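Local coordinates for protein succinylglutamate desuccinylase (Vibrio cholerae, PDB 2G9D) that probably hydrolyses N2-succinylglutamate to succinate and glutamate with the help of a zinc ion, the last step of arginine degradation by the AST pathway, at residues Arg90-Met95 against Arg138-Asn143; Cys156-Ser161 against Ile310-Arg315; Met182-Gln187 against Leu235-Ala240; His19-Gln24 against Leu34-Arg39. All blocks are in the same frame, centred on the assembly; numbering follows the deposited sequence.

Contact 1. Residues Arg90-Met95 against Arg138-Asn143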
loop_
_atom_site.group_PDB
_atom_site.type_symbol
_atom_site.label_atom_id
_atom_site.label_comp_id
_atom_site.label_asym_id
_atom_site.label_seq_id
_atom_site.Cartn_x
_atom_site.Cartn_y
_atom_site.Cartn_z
ATOM N N ARG A 90 4.842 3.507 -17.755
ATOM C CA ARG A 90 3.387 3.548 -17.836
ATOM C C ARG A 90 2.795 3.292 -16.432
ATOM O O ARG A 90 2.812 2.161 -15.936
ATOM C CB ARG A 90 2.909 2.482 -18.824
ATOM C CG ARG A 90 1.488 2.654 -19.237
ATOM C CD ARG A 90 0.798 1.327 -19.401
ATOM N NE ARG A 90 -0.640 1.530 -19.340
ATOM C CZ ARG A 90 -1.540 0.580 -19.538
ATOM N NH1 ARG A 90 -1.148 -0.655 -19.812
ATOM N NH2 ARG A 90 -2.835 0.868 -19.472
ATOM N N CYS A 91 2.284 4.335 -15.790
ATOM C CA CYS A 91 1.718 4.172 -14.455
ATOM C C CYS A 91 0.343 4.815 -14.233
ATOM O O CYS A 91 0.067 5.939 -14.667
ATOM C CB CYS A 91 2.710 4.684 -13.402
ATOM S SG CYS A 91 3.096 6.440 -13.544
ATOM N N LEU A 92 -0.502 4.067 -13.533
ATOM C CA LEU A 92 -1.867 4.465 -13.215
ATOM C C LEU A 92 -1.936 4.988 -11.768
ATOM O O LEU A 92 -1.708 4.241 -10.819
ATOM C CB LEU A 92 -2.769 3.243 -13.389
ATOM C CG LEU A 92 -4.271 3.436 -13.521
ATOM C CD1 LEU A 92 -4.596 4.369 -14.673
ATOM C CD2 LEU A 92 -4.898 2.079 -13.723
ATOM N N PHE A 93 -2.238 6.270 -11.601
ATOM C CA PHE A 93 -2.316 6.856 -10.271
ATOM C C PHE A 93 -3.732 6.758 -9.728
ATOM O O PHE A 93 -4.589 7.571 -10.053
ATOM C CB PHE A 93 -1.853 8.322 -10.300
ATOM C CG PHE A 93 -0.357 8.488 -10.322
ATOM C CD1 PHE A 93 0.368 8.289 -11.495
ATOM C CD2 PHE A 93 0.337 8.788 -9.153
ATOM C CE1 PHE A 93 1.763 8.379 -11.507
ATOM C CE2 PHE A 93 1.733 8.882 -9.151
ATOM C CZ PHE A 93 2.445 8.672 -10.335
ATOM N N ILE A 94 -3.983 5.757 -8.899
ATOM C CA ILE A 94 -5.312 5.602 -8.347
ATOM C C ILE A 94 -5.493 6.341 -7.039
ATOM O O ILE A 94 -4.601 6.379 -6.184
ATOM C CB ILE A 94 -5.673 4.134 -8.106
ATOM C CG1 ILE A 94 -5.579 3.355 -9.412
ATOM C CG2 ILE A 94 -7.098 4.036 -7.551
ATOM C CD1 ILE A 94 -5.853 1.895 -9.226
HETATM N N MSE A 95 -6.681 6.919 -6.905
HETATM C CA MSE A 95 -7.085 7.670 -5.726
HETATM C C MSE A 95 -8.481 7.142 -5.408
HETATM O O MSE A 95 -9.439 7.902 -5.338
HETATM C CB MSE A 95 -7.154 9.151 -6.076
HETATM C CG MSE A 95 -7.031 10.109 -4.908
HETATM SE SE MSE A 95 -8.487 10.082 -3.657
HETATM C CE MSE A 95 -7.457 10.226 -2.012
ATOM N N ARG A 138 -7.706 -4.813 -14.694
ATOM C CA ARG A 138 -7.915 -5.648 -15.876
ATOM C C ARG A 138 -7.612 -4.837 -17.136
ATOM O O ARG A 138 -6.844 -5.275 -17.990
ATOM C CB ARG A 138 -9.362 -6.155 -15.896
ATOM C CG ARG A 138 -9.669 -7.263 -16.897
ATOM C CD ARG A 138 -10.113 -6.704 -18.255
ATOM N NE ARG A 138 -11.351 -5.923 -18.176
ATOM C CZ ARG A 138 -12.009 -5.441 -19.233
ATOM N NH1 ARG A 138 -13.124 -4.738 -19.061
ATOM N NH2 ARG A 138 -11.556 -5.668 -20.460
ATOM N N GLN A 139 -8.207 -3.648 -17.234
ATOM C CA GLN A 139 -8.005 -2.768 -18.382
ATOM C C GLN A 139 -6.558 -2.308 -18.506
ATOM O O GLN A 139 -6.037 -2.161 -19.607
ATOM C CB GLN A 139 -8.889 -1.525 -18.271
ATOM C CG GLN A 139 -10.337 -1.673 -18.740
ATOM C CD GLN A 139 -10.509 -1.467 -20.253
ATOM O OE1 GLN A 139 -9.938 -0.534 -20.837
ATOM N NE2 GLN A 139 -11.311 -2.329 -20.885
ATOM N N PHE A 140 -5.913 -2.075 -17.371
ATOM C CA PHE A 140 -4.537 -1.596 -17.354
ATOM C C PHE A 140 -3.533 -2.649 -17.784
ATOM O O PHE A 140 -2.806 -2.446 -18.740
ATOM C CB PHE A 140 -4.186 -1.101 -15.954
ATOM C CG PHE A 140 -2.877 -0.376 -15.872
ATOM C CD1 PHE A 140 -2.823 1.002 -16.027
ATOM C CD2 PHE A 140 -1.698 -1.064 -15.604
ATOM C CE1 PHE A 140 -1.617 1.686 -15.913
ATOM C CE2 PHE A 140 -0.496 -0.390 -15.491
ATOM C CZ PHE A 140 -0.457 0.991 -15.644
ATOM N N PHE A 141 -3.490 -3.773 -17.077
ATOM C CA PHE A 141 -2.539 -4.828 -17.414
ATOM C C PHE A 141 -2.860 -5.534 -18.712
ATOM O O PHE A 141 -2.653 -6.737 -18.833
ATOM C CB PHE A 141 -2.447 -5.871 -16.285
ATOM C CG PHE A 141 -1.697 -5.389 -15.072
ATOM C CD1 PHE A 141 -0.463 -4.771 -15.203
ATOM C CD2 PHE A 141 -2.240 -5.534 -13.804
ATOM C CE1 PHE A 141 0.215 -4.295 -14.086
ATOM C CE2 PHE A 141 -1.569 -5.063 -12.675
ATOM C CZ PHE A 141 -0.342 -4.442 -12.815
ATOM N N ALA A 142 -3.346 -4.784 -19.689
ATOM C CA ALA A 142 -3.702 -5.371 -20.972
ATOM C C ALA A 142 -2.530 -5.463 -21.950
ATOM O O ALA A 142 -1.851 -4.464 -22.247
ATOM C CB ALA A 142 -4.842 -4.585 -21.600
ATOM N N ASN A 143 -2.321 -6.680 -22.451
ATOM C CA ASN A 143 -1.257 -6.972 -23.401
ATOM C C ASN A 143 0.117 -6.753 -22.797
ATOM O O ASN A 143 1.126 -6.779 -23.500
ATOM C CB ASN A 143 -1.418 -6.109 -24.657
ATOM C CG ASN A 143 -2.515 -6.613 -25.566
ATOM O OD1 ASN A 143 -3.545 -5.962 -25.741
ATOM N ND2 ASN A 143 -2.303 -7.789 -26.144
#

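Contact 2. Residues Cys156-Ser161 against Ile310-Arg315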
loop_
_atom_site.group_PDB
_atom_site.type_symbol
_atom_site.label_atom_id
_atom_site.label_comp_id
_atom_site.label_asym_id
_atom_site.label_seq_id
_atom_site.Cartn_x
_atom_site.Cartn_y
_atom_site.Cartn_z
ATOM N N CYS A 156 -1.206 4.472 5.634
ATOM C CA CYS A 156 -0.634 4.987 6.859
ATOM C C CYS A 156 -1.053 4.162 8.053
ATOM O O CYS A 156 -2.133 3.568 8.072
ATOM C CB CYS A 156 -1.025 6.444 7.063
ATOM S SG CYS A 156 0.072 7.529 6.176
ATOM N N ALA A 157 -0.170 4.144 9.046
ATOM C CA ALA A 157 -0.370 3.395 10.277
ATOM C C ALA A 157 -1.575 3.838 11.110
ATOM O O ALA A 157 -1.645 4.969 11.568
ATOM C CB ALA A 157 0.895 3.473 11.113
ATOM N N ILE A 158 -2.517 2.924 11.307
ATOM C CA ILE A 158 -3.715 3.182 12.093
ATOM C C ILE A 158 -3.379 3.512 13.549
ATOM O O ILE A 158 -4.272 3.761 14.345
ATOM C CB ILE A 158 -4.638 1.950 12.063
ATOM C CG1 ILE A 158 -3.889 0.720 12.608
ATOM C CG2 ILE A 158 -5.075 1.671 10.633
ATOM C CD1 ILE A 158 -4.698 -0.592 12.605
ATOM N N ARG A 159 -2.087 3.498 13.883
ATOM C CA ARG A 159 -1.588 3.791 15.232
ATOM C C ARG A 159 -0.052 3.803 15.260
ATOM O O ARG A 159 0.596 3.664 14.227
ATOM C CB ARG A 159 -2.093 2.748 16.225
ATOM C CG ARG A 159 -1.700 1.306 15.878
ATOM C CD ARG A 159 -1.222 0.543 17.131
ATOM N NE ARG A 159 -2.247 0.451 18.170
ATOM C CZ ARG A 159 -3.374 -0.235 18.038
ATOM N NH1 ARG A 159 -3.620 -0.890 16.910
ATOM N NH2 ARG A 159 -4.247 -0.269 19.034
ATOM N N GLY A 160 0.531 3.966 16.443
ATOM C CA GLY A 160 1.983 3.992 16.558
ATOM C C GLY A 160 2.680 2.779 15.961
ATOM O O GLY A 160 2.022 1.880 15.430
ATOM N N SER A 161 4.012 2.745 16.044
ATOM C CA SER A 161 4.789 1.625 15.508
ATOM C C SER A 161 6.302 1.811 15.721
ATOM O O SER A 161 6.837 2.893 15.504
ATOM C CB SER A 161 4.482 1.462 14.015
ATOM O OG SER A 161 5.099 0.309 13.487
ATOM N N ILE A 310 4.060 -8.173 17.701
ATOM C CA ILE A 310 2.672 -8.094 17.258
ATOM C C ILE A 310 2.437 -6.907 16.336
ATOM O O ILE A 310 3.132 -5.894 16.423
ATOM C CB ILE A 310 1.740 -7.987 18.473
ATOM C CG1 ILE A 310 0.284 -8.014 18.024
ATOM C CG2 ILE A 310 2.054 -6.721 19.252
ATOM C CD1 ILE A 310 -0.679 -8.284 19.154
ATOM N N VAL A 311 1.452 -7.032 15.454
ATOM C CA VAL A 311 1.154 -5.970 14.508
ATOM C C VAL A 311 -0.350 -5.879 14.285
ATOM O O VAL A 311 -1.067 -6.859 14.478
ATOM C CB VAL A 311 1.898 -6.224 13.166
ATOM C CG1 VAL A 311 1.574 -5.146 12.168
ATOM C CG2 VAL A 311 3.405 -6.249 13.405
ATOM N N PHE A 312 -0.812 -4.693 13.888
ATOM C CA PHE A 312 -2.233 -4.405 13.636
ATOM C C PHE A 312 -3.151 -4.692 14.817
ATOM O O PHE A 312 -4.277 -5.153 14.627
ATOM C CB PHE A 312 -2.752 -5.182 12.425
ATOM C CG PHE A 312 -2.343 -4.599 11.112
ATOM C CD1 PHE A 312 -1.053 -4.777 10.627
ATOM C CD2 PHE A 312 -3.246 -3.869 10.353
ATOM C CE1 PHE A 312 -0.660 -4.240 9.402
ATOM C CE2 PHE A 312 -2.866 -3.321 9.120
ATOM C CZ PHE A 312 -1.564 -3.511 8.645
ATOM N N PRO A 313 -2.698 -4.393 16.050
ATOM C CA PRO A 313 -3.510 -4.640 17.245
ATOM C C PRO A 313 -4.882 -3.971 17.157
ATOM O O PRO A 313 -5.095 -2.896 17.726
ATOM C CB PRO A 313 -2.665 -4.041 18.372
ATOM C CG PRO A 313 -1.270 -3.987 17.804
ATOM C CD PRO A 313 -1.509 -3.592 16.391
ATOM N N ASN A 314 -5.813 -4.593 16.444
ATOM C CA ASN A 314 -7.145 -4.016 16.325
ATOM C C ASN A 314 -7.965 -4.299 17.578
ATOM O O ASN A 314 -7.766 -5.305 18.257
ATOM C CB ASN A 314 -7.870 -4.571 15.095
ATOM C CG ASN A 314 -8.258 -3.482 14.105
ATOM O OD1 ASN A 314 -8.794 -2.440 14.492
ATOM N ND2 ASN A 314 -7.996 -3.722 12.821
ATOM N N ARG A 315 -8.885 -3.395 17.889
ATOM C CA ARG A 315 -9.736 -3.554 19.063
ATOM C C ARG A 315 -11.180 -3.754 18.594
ATOM O O ARG A 315 -11.979 -4.451 19.237
ATOM C CB ARG A 315 -9.618 -2.317 19.973
ATOM C CG ARG A 315 -10.104 -0.994 19.366
ATOM C CD ARG A 315 -9.893 0.159 20.354
ATOM N NE ARG A 315 -10.877 1.233 20.201
ATOM C CZ ARG A 315 -10.959 2.299 20.996
ATOM N NH1 ARG A 315 -10.112 2.447 22.009
ATOM N NH2 ARG A 315 -11.899 3.216 20.788
#

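Contact 3. Residues Met182-Gln187 against Leu235-Ala240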
loop_
_atom_site.group_PDB
_atom_site.type_symbol
_atom_site.label_atom_id
_atom_site.label_comp_id
_atom_site.label_asym_id
_atom_site.label_seq_id
_atom_site.Cartn_x
_atom_site.Cartn_y
_atom_site.Cartn_z
HETATM N N MSE A 182 12.906 -5.232 -3.794
HETATM C CA MSE A 182 13.568 -5.055 -2.506
HETATM C C MSE A 182 14.301 -3.746 -2.506
HETATM O O MSE A 182 14.108 -2.902 -1.628
HETATM C CB MSE A 182 14.577 -6.169 -2.250
HETATM C CG MSE A 182 13.927 -7.491 -1.921
HETATM SE SE MSE A 182 12.475 -7.207 -0.666
HETATM C CE MSE A 182 11.017 -7.953 -1.736
ATOM N N GLN A 183 15.159 -3.618 -3.516
ATOM C CA GLN A 183 15.976 -2.443 -3.747
ATOM C C GLN A 183 15.124 -1.203 -3.658
ATOM O O GLN A 183 15.550 -0.211 -3.087
ATOM C CB GLN A 183 16.625 -2.540 -5.114
ATOM C CG GLN A 183 17.582 -3.694 -5.217
ATOM C CD GLN A 183 18.192 -3.841 -6.601
ATOM O OE1 GLN A 183 19.116 -4.642 -6.796
ATOM N NE2 GLN A 183 17.678 -3.077 -7.573
ATOM N N PHE A 184 13.914 -1.244 -4.204
ATOM C CA PHE A 184 13.072 -0.063 -4.120
ATOM C C PHE A 184 12.767 0.258 -2.668
ATOM O O PHE A 184 12.908 1.400 -2.223
ATOM C CB PHE A 184 11.737 -0.223 -4.862
ATOM C CG PHE A 184 10.809 0.926 -4.624
ATOM C CD1 PHE A 184 11.041 2.151 -5.235
ATOM C CD2 PHE A 184 9.838 0.849 -3.641
ATOM C CE1 PHE A 184 10.338 3.287 -4.862
ATOM C CE2 PHE A 184 9.119 1.980 -3.249
ATOM C CZ PHE A 184 9.372 3.207 -3.858
ATOM N N ILE A 185 12.339 -0.758 -1.931
ATOM C CA ILE A 185 12.010 -0.578 -0.528
ATOM C C ILE A 185 13.189 0.033 0.224
ATOM O O ILE A 185 13.004 0.927 1.051
ATOM C CB ILE A 185 11.604 -1.924 0.098
ATOM C CG1 ILE A 185 10.207 -2.287 -0.376
ATOM C CG2 ILE A 185 11.590 -1.839 1.605
ATOM C CD1 ILE A 185 9.815 -3.691 -0.039
ATOM N N GLU A 186 14.393 -0.456 -0.076
ATOM C CA GLU A 186 15.608 0.034 0.554
ATOM C C GLU A 186 15.802 1.521 0.218
ATOM O O GLU A 186 15.948 2.371 1.107
ATOM C CB GLU A 186 16.827 -0.760 0.068
ATOM C CG GLU A 186 16.722 -2.297 0.112
ATOM C CD GLU A 186 16.753 -2.915 1.521
ATOM O OE1 GLU A 186 17.134 -4.112 1.649
ATOM O OE2 GLU A 186 16.385 -2.223 2.494
ATOM N N GLN A 187 15.794 1.851 -1.064
ATOM C CA GLN A 187 15.982 3.243 -1.432
ATOM C C GLN A 187 14.900 4.109 -0.784
ATOM O O GLN A 187 15.076 5.308 -0.575
ATOM C CB GLN A 187 15.956 3.432 -2.957
ATOM C CG GLN A 187 16.011 4.914 -3.346
ATOM C CD GLN A 187 15.924 5.176 -4.840
ATOM O OE1 GLN A 187 15.023 4.696 -5.526
ATOM N NE2 GLN A 187 16.862 5.961 -5.347
ATOM N N LEU A 235 10.721 11.658 3.157
ATOM C CA LEU A 235 11.681 12.193 2.215
ATOM C C LEU A 235 12.292 11.077 1.378
ATOM O O LEU A 235 12.231 11.111 0.156
ATOM C CB LEU A 235 12.771 12.966 2.971
ATOM C CG LEU A 235 13.671 13.924 2.183
ATOM C CD1 LEU A 235 14.886 13.198 1.660
ATOM C CD2 LEU A 235 12.873 14.547 1.033
ATOM N N ALA A 236 12.872 10.076 2.019
ATOM C CA ALA A 236 13.475 9.000 1.240
ATOM C C ALA A 236 12.425 8.354 0.359
ATOM O O ALA A 236 12.649 8.083 -0.823
ATOM C CB ALA A 236 14.103 7.951 2.159
ATOM N N PHE A 237 11.264 8.091 0.932
ATOM C CA PHE A 237 10.239 7.476 0.124
ATOM C C PHE A 237 9.951 8.328 -1.095
ATOM O O PHE A 237 10.027 7.855 -2.219
ATOM C CB PHE A 237 8.956 7.298 0.903
ATOM C CG PHE A 237 7.835 6.805 0.057
ATOM C CD1 PHE A 237 7.951 5.600 -0.624
ATOM C CD2 PHE A 237 6.667 7.545 -0.083
ATOM C CE1 PHE A 237 6.925 5.148 -1.426
ATOM C CE2 PHE A 237 5.644 7.096 -0.883
ATOM C CZ PHE A 237 5.770 5.895 -1.555
ATOM N N ASP A 238 9.624 9.595 -0.845
ATOM C CA ASP A 238 9.297 10.538 -1.898
ATOM C C ASP A 238 10.313 10.613 -3.038
ATOM O O ASP A 238 9.939 10.759 -4.214
ATOM C CB ASP A 238 9.116 11.922 -1.325
ATOM C CG ASP A 238 8.895 12.950 -2.409
ATOM O OD1 ASP A 238 7.775 13.029 -2.962
ATOM O OD2 ASP A 238 9.855 13.672 -2.738
ATOM N N LEU A 239 11.594 10.540 -2.684
ATOM C CA LEU A 239 12.654 10.569 -3.678
ATOM C C LEU A 239 12.645 9.230 -4.404
ATOM O O LEU A 239 12.689 9.165 -5.627
ATOM C CB LEU A 239 14.020 10.799 -3.013
ATOM C CG LEU A 239 14.658 12.187 -3.186
ATOM C CD1 LEU A 239 13.723 13.258 -2.665
ATOM C CD2 LEU A 239 15.981 12.244 -2.438
ATOM N N ALA A 240 12.557 8.155 -3.635
ATOM C CA ALA A 240 12.558 6.817 -4.202
ATOM C C ALA A 240 11.541 6.647 -5.315
ATOM O O ALA A 240 11.894 6.185 -6.397
ATOM C CB ALA A 240 12.310 5.783 -3.108
#

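Contact 4. Residues His19-Gln24 against Leu34-Arg39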
loop_
_atom_site.group_PDB
_atom_site.type_symbol
_atom_site.label_atom_id
_atom_site.label_comp_id
_atom_site.label_asym_id
_atom_site.label_seq_id
_atom_site.Cartn_x
_atom_site.Cartn_y
_atom_site.Cartn_z
ATOM N N HIS A 19 -18.555 19.205 -8.037
ATOM C CA HIS A 19 -17.925 19.355 -9.344
ATOM C C HIS A 19 -17.323 18.044 -9.865
ATOM O O HIS A 19 -16.373 17.506 -9.288
ATOM C CB HIS A 19 -16.833 20.429 -9.279
ATOM C CG HIS A 19 -17.324 21.816 -9.568
ATOM N ND1 HIS A 19 -18.107 22.534 -8.688
ATOM C CD2 HIS A 19 -17.151 22.610 -10.651
ATOM C CE1 HIS A 19 -18.397 23.709 -9.219
ATOM N NE2 HIS A 19 -17.829 23.781 -10.410
ATOM N N PRO A 20 -17.877 17.516 -10.969
ATOM C CA PRO A 20 -17.425 16.275 -11.595
ATOM C C PRO A 20 -16.374 16.541 -12.650
ATOM O O PRO A 20 -16.604 17.306 -13.582
ATOM C CB PRO A 20 -18.700 15.733 -12.210
ATOM C CG PRO A 20 -19.314 16.972 -12.741
ATOM C CD PRO A 20 -19.141 17.958 -11.584
HETATM N N MSE A 21 -15.221 15.908 -12.498
HETATM C CA MSE A 21 -14.138 16.060 -13.455
HETATM C C MSE A 21 -14.291 14.974 -14.518
HETATM O O MSE A 21 -14.235 13.786 -14.217
HETATM C CB MSE A 21 -12.789 15.922 -12.745
HETATM C CG MSE A 21 -12.655 14.667 -11.876
HETATM SE SE MSE A 21 -10.917 14.402 -11.009
HETATM C CE MSE A 21 -9.997 13.510 -12.448
ATOM N N VAL A 22 -14.505 15.383 -15.761
ATOM C CA VAL A 22 -14.670 14.424 -16.842
ATOM C C VAL A 22 -13.315 13.941 -17.300
ATOM O O VAL A 22 -12.300 14.563 -17.016
ATOM C CB VAL A 22 -15.363 15.056 -18.065
ATOM C CG1 VAL A 22 -16.749 15.558 -17.690
ATOM C CG2 VAL A 22 -14.511 16.197 -18.611
ATOM N N ALA A 23 -13.302 12.832 -18.025
ATOM C CA ALA A 23 -12.057 12.298 -18.557
ATOM C C ALA A 23 -11.514 13.293 -19.576
ATOM O O ALA A 23 -12.256 14.139 -20.076
ATOM C CB ALA A 23 -12.306 10.957 -19.237
ATOM N N GLN A 24 -10.221 13.185 -19.873
ATOM C CA GLN A 24 -9.568 14.047 -20.852
ATOM C C GLN A 24 -8.102 13.711 -21.028
ATOM O O GLN A 24 -7.297 13.922 -20.129
ATOM C CB GLN A 24 -9.714 15.515 -20.464
ATOM C CG GLN A 24 -9.307 15.865 -19.057
ATOM C CD GLN A 24 -9.730 17.274 -18.709
ATOM O OE1 GLN A 24 -9.464 18.213 -19.458
ATOM N NE2 GLN A 24 -10.398 17.432 -17.572
ATOM N N LEU A 34 -1.081 12.022 -20.868
ATOM C CA LEU A 34 -1.903 11.866 -19.659
ATOM C C LEU A 34 -3.394 11.534 -19.846
ATOM O O LEU A 34 -4.240 12.436 -19.814
ATOM C CB LEU A 34 -1.839 13.140 -18.808
ATOM C CG LEU A 34 -0.504 13.748 -18.397
ATOM C CD1 LEU A 34 -0.782 14.931 -17.481
ATOM C CD2 LEU A 34 0.370 12.708 -17.701
ATOM N N LYS A 35 -3.732 10.259 -19.991
ATOM C CA LYS A 35 -5.132 9.908 -20.160
ATOM C C LYS A 35 -5.876 9.883 -18.827
ATOM O O LYS A 35 -5.762 8.931 -18.058
ATOM C CB LYS A 35 -5.269 8.548 -20.855
ATOM C CG LYS A 35 -4.562 8.475 -22.199
ATOM C CD LYS A 35 -4.955 7.234 -22.967
ATOM C CE LYS A 35 -4.641 5.966 -22.184
ATOM N NZ LYS A 35 -4.965 4.739 -22.980
ATOM N N LEU A 36 -6.628 10.943 -18.545
ATOM C CA LEU A 36 -7.418 11.007 -17.319
ATOM C C LEU A 36 -8.661 10.167 -17.585
ATOM O O LEU A 36 -9.304 10.304 -18.631
ATOM C CB LEU A 36 -7.847 12.430 -17.031
ATOM C CG LEU A 36 -7.955 12.702 -15.547
ATOM C CD1 LEU A 36 -6.570 12.702 -14.937
ATOM C CD2 LEU A 36 -8.593 14.038 -15.338
ATOM N N HIS A 37 -9.021 9.297 -16.655
ATOM C CA HIS A 37 -10.177 8.448 -16.893
ATOM C C HIS A 37 -11.430 8.839 -16.126
ATOM O O HIS A 37 -12.447 9.205 -16.724
ATOM C CB HIS A 37 -9.811 7.004 -16.577
ATOM C CG HIS A 37 -8.666 6.482 -17.381
ATOM N ND1 HIS A 37 -8.677 6.460 -18.757
ATOM C CD2 HIS A 37 -7.500 5.910 -17.002
ATOM C CE1 HIS A 37 -7.570 5.889 -19.195
ATOM N NE2 HIS A 37 -6.838 5.544 -18.149
ATOM N N GLN A 38 -11.363 8.754 -14.802
ATOM C CA GLN A 38 -12.510 9.095 -13.981
ATOM C C GLN A 38 -12.040 9.668 -12.665
ATOM O O GLN A 38 -10.854 9.648 -12.367
ATOM C CB GLN A 38 -13.339 7.843 -13.739
ATOM C CG GLN A 38 -12.562 6.753 -13.036
ATOM C CD GLN A 38 -13.194 5.397 -13.215
ATOM O OE1 GLN A 38 -13.204 4.852 -14.318
ATOM N NE2 GLN A 38 -13.734 4.843 -12.130
ATOM N N ARG A 39 -12.978 10.172 -11.880
ATOM C CA ARG A 39 -12.674 10.752 -10.586
ATOM C C ARG A 39 -11.613 9.939 -9.808
ATOM O O ARG A 39 -11.855 8.803 -9.398
ATOM C CB ARG A 39 -13.984 10.861 -9.800
ATOM C CG ARG A 39 -14.016 11.890 -8.694
ATOM C CD ARG A 39 -15.467 12.232 -8.385
ATOM N NE ARG A 39 -15.650 12.697 -7.011
ATOM C CZ ARG A 39 -15.284 13.891 -6.563
ATOM N NH1 ARG A 39 -14.712 14.763 -7.380
ATOM N NH2 ARG A 39 -15.485 14.213 -5.292
#

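Contact 1. Residues Arg90-Met95 against Arg138-Asn143
R90 lays its guanidinium flat over the ring of F140, a cation-pi stack that ties strand 90-94 to the end of helix 125-140 in the alpha/beta catalytic domain. The planes are 21° apart, and R90 CZ sits 3.8 Å from the centroid of the F140 ring, nearly on its normal. A bend at chi2 (-143°) turns the arginine chain along the phenylalanine, so that the same group also reaches the backbone where the helix ends: R90 NH1 donates to F140 O at 2.7 Å, a bent bond of 131°. A salt bridge from R90 NH2 to E43 gives the charge a second partner, on strand 41-44. At C91 the side chain turns away from the helix and touches M56, and it is the backbone that meets the ring edge, C91 CA lying 4.0 Å from F140 CZ. L92 points back toward the helix. Its isobutyl group runs alongside the phenylalanine in the opposite sense, with L92 CG 3.8 Å from F140 CD1.

Contact 2. Residues Cys156-Ser161 against Ile310-Arg315
R159, P313 and I158 bury the most surface where the loop after strand 149-157 of the catalytic domain meets the turn after strand 309-311 of the barrel-sandwich hybrid domain, part of the meeting of the two domains. R159 starts with CG between its backbone N and carbonyl carbon (chi1 58°), and its chain then bends at chi2 and chi3 to bring the guanidinium across P313. P313 CB lies over one face of that group, toward its rim, 3.6 Å from R159 NH1. R159 NH1 also donates to P313 O at 2.6 Å. The donor stands well above the carbonyl plane, and the N-H...O angle is 130°, so the bond is far from straight. I158 supplies the apolar part: I158 CD1 approaches F312 CD2 at 4.2 Å. This pair lies beside the predicted catalytic centre, for the F312 side chain is about 4 Å from that of E219, the predicted active-site residue, and the I158 side chain is about 5 Å from that of E66, a predicted zinc ligand. The arginine charge meets a neutral backbone oxygen, which suggests that between these segments the attraction is probably ion-dipole and apolar, not a salt bridge.

Contact 3. Residues Met182-Gln187 against Leu235-Ala240
A236 and Q187 begin a helix-helix packing between helices 179-187 and 235-246. The axes of segments 182-187 and 235-240 approach to 9.2 Å, with N-to-C directions 134° apart, an oblique antiparallel packing. A236 CB lies beside the last turn of helix 179-187, 3.9 Å from Q187 O. F237 starts away from that helix, yet its ring swings back: with CG anti to the backbone N (chi1 174°), F237 CE1 reaches F184 CZ at 4.0 Å. The contact falls on the edge of the F184 ring, and the two side chains pass obliquely. One turn on from A236, A240 points toward helix 179-187 and lies between F184 and Q187. A240 CB is 3.6 Å from F184 CE1 and 3.8 Å from Q187 CG. The extended chain of Q187 then carries its amide alongside the alanine backbone, with Q187 OE1 3.5 Å from A240 CA. The meeting of the two segments is therefore one of packing, and the small alanines are consistent with the close approach of the axes. Both helices lie on strands of the catalytic domain: F184 covers W150 and L152 of strand 149-157, F237 touches L154 of that strand as well as L218 and L220 of strand 214-220, and I185 rests on L216.

Contact 4. Residues His19-Gln24 against Leu34-Arg39
Q24 and L36 form an antiparallel hydrogen-bonded pair at the mouth of the beta hairpin made by strands 24-27 and 33-38. Q24 N donates to L36 O at 3.3 Å with an angle of 153°; the return bond from L36 N to Q24 O is longer, 3.4 Å, and weak. One residue earlier the bonded ladder stops although the backbones stay close, and the methyl group of A23 lies against the carbonyl oxygens of L36 and H37. Farther out, M21 takes over. With chi1 at 51°, M21 CG is tucked over its own backbone; the M21 and L36 side chains cross at about a right angle, and the bend at chi3 brings M21 CE to 3.8 Å from L36 CG. SE of M21, a selenomethionine, lies 4.1 Å from R39 CA. At the far end R39 stretches out beside the backbone of H19, with R39 NH1 3.7 Å from H19 O. Strand 41-44 flanks the hairpin beyond strand 33-38: L36 packs on L42, H37 NE2 is hydrogen-bonded to E43, and L34 rests on both L42 and V44, while L5 of an N-terminal loop touches L34 and L36.

Overall arrangement
The four contacts are spread through the fold, from its N-terminal margin to the predicted catalytic centre. Contact 4, near the N-terminus, and contact 1 have centres about 15 Å apart and touch where L92 CD1 meets H37 CD2 at 4.0 Å; E43 joins them further, binding both R90 and H37. Contact 3 lies about 22 Å, centre to centre, from contacts 1 and 2 and is nested within the loop that contact 2 closes. Its F237 side chain remains about 10 Å from those of H155, a predicted zinc ligand, and E219. Contact 2 alone adjoins the predicted active site and spans both domains; it lies about 30 Å from contact 1 and 35 Å from contact 4 between centres, across the chain's middle.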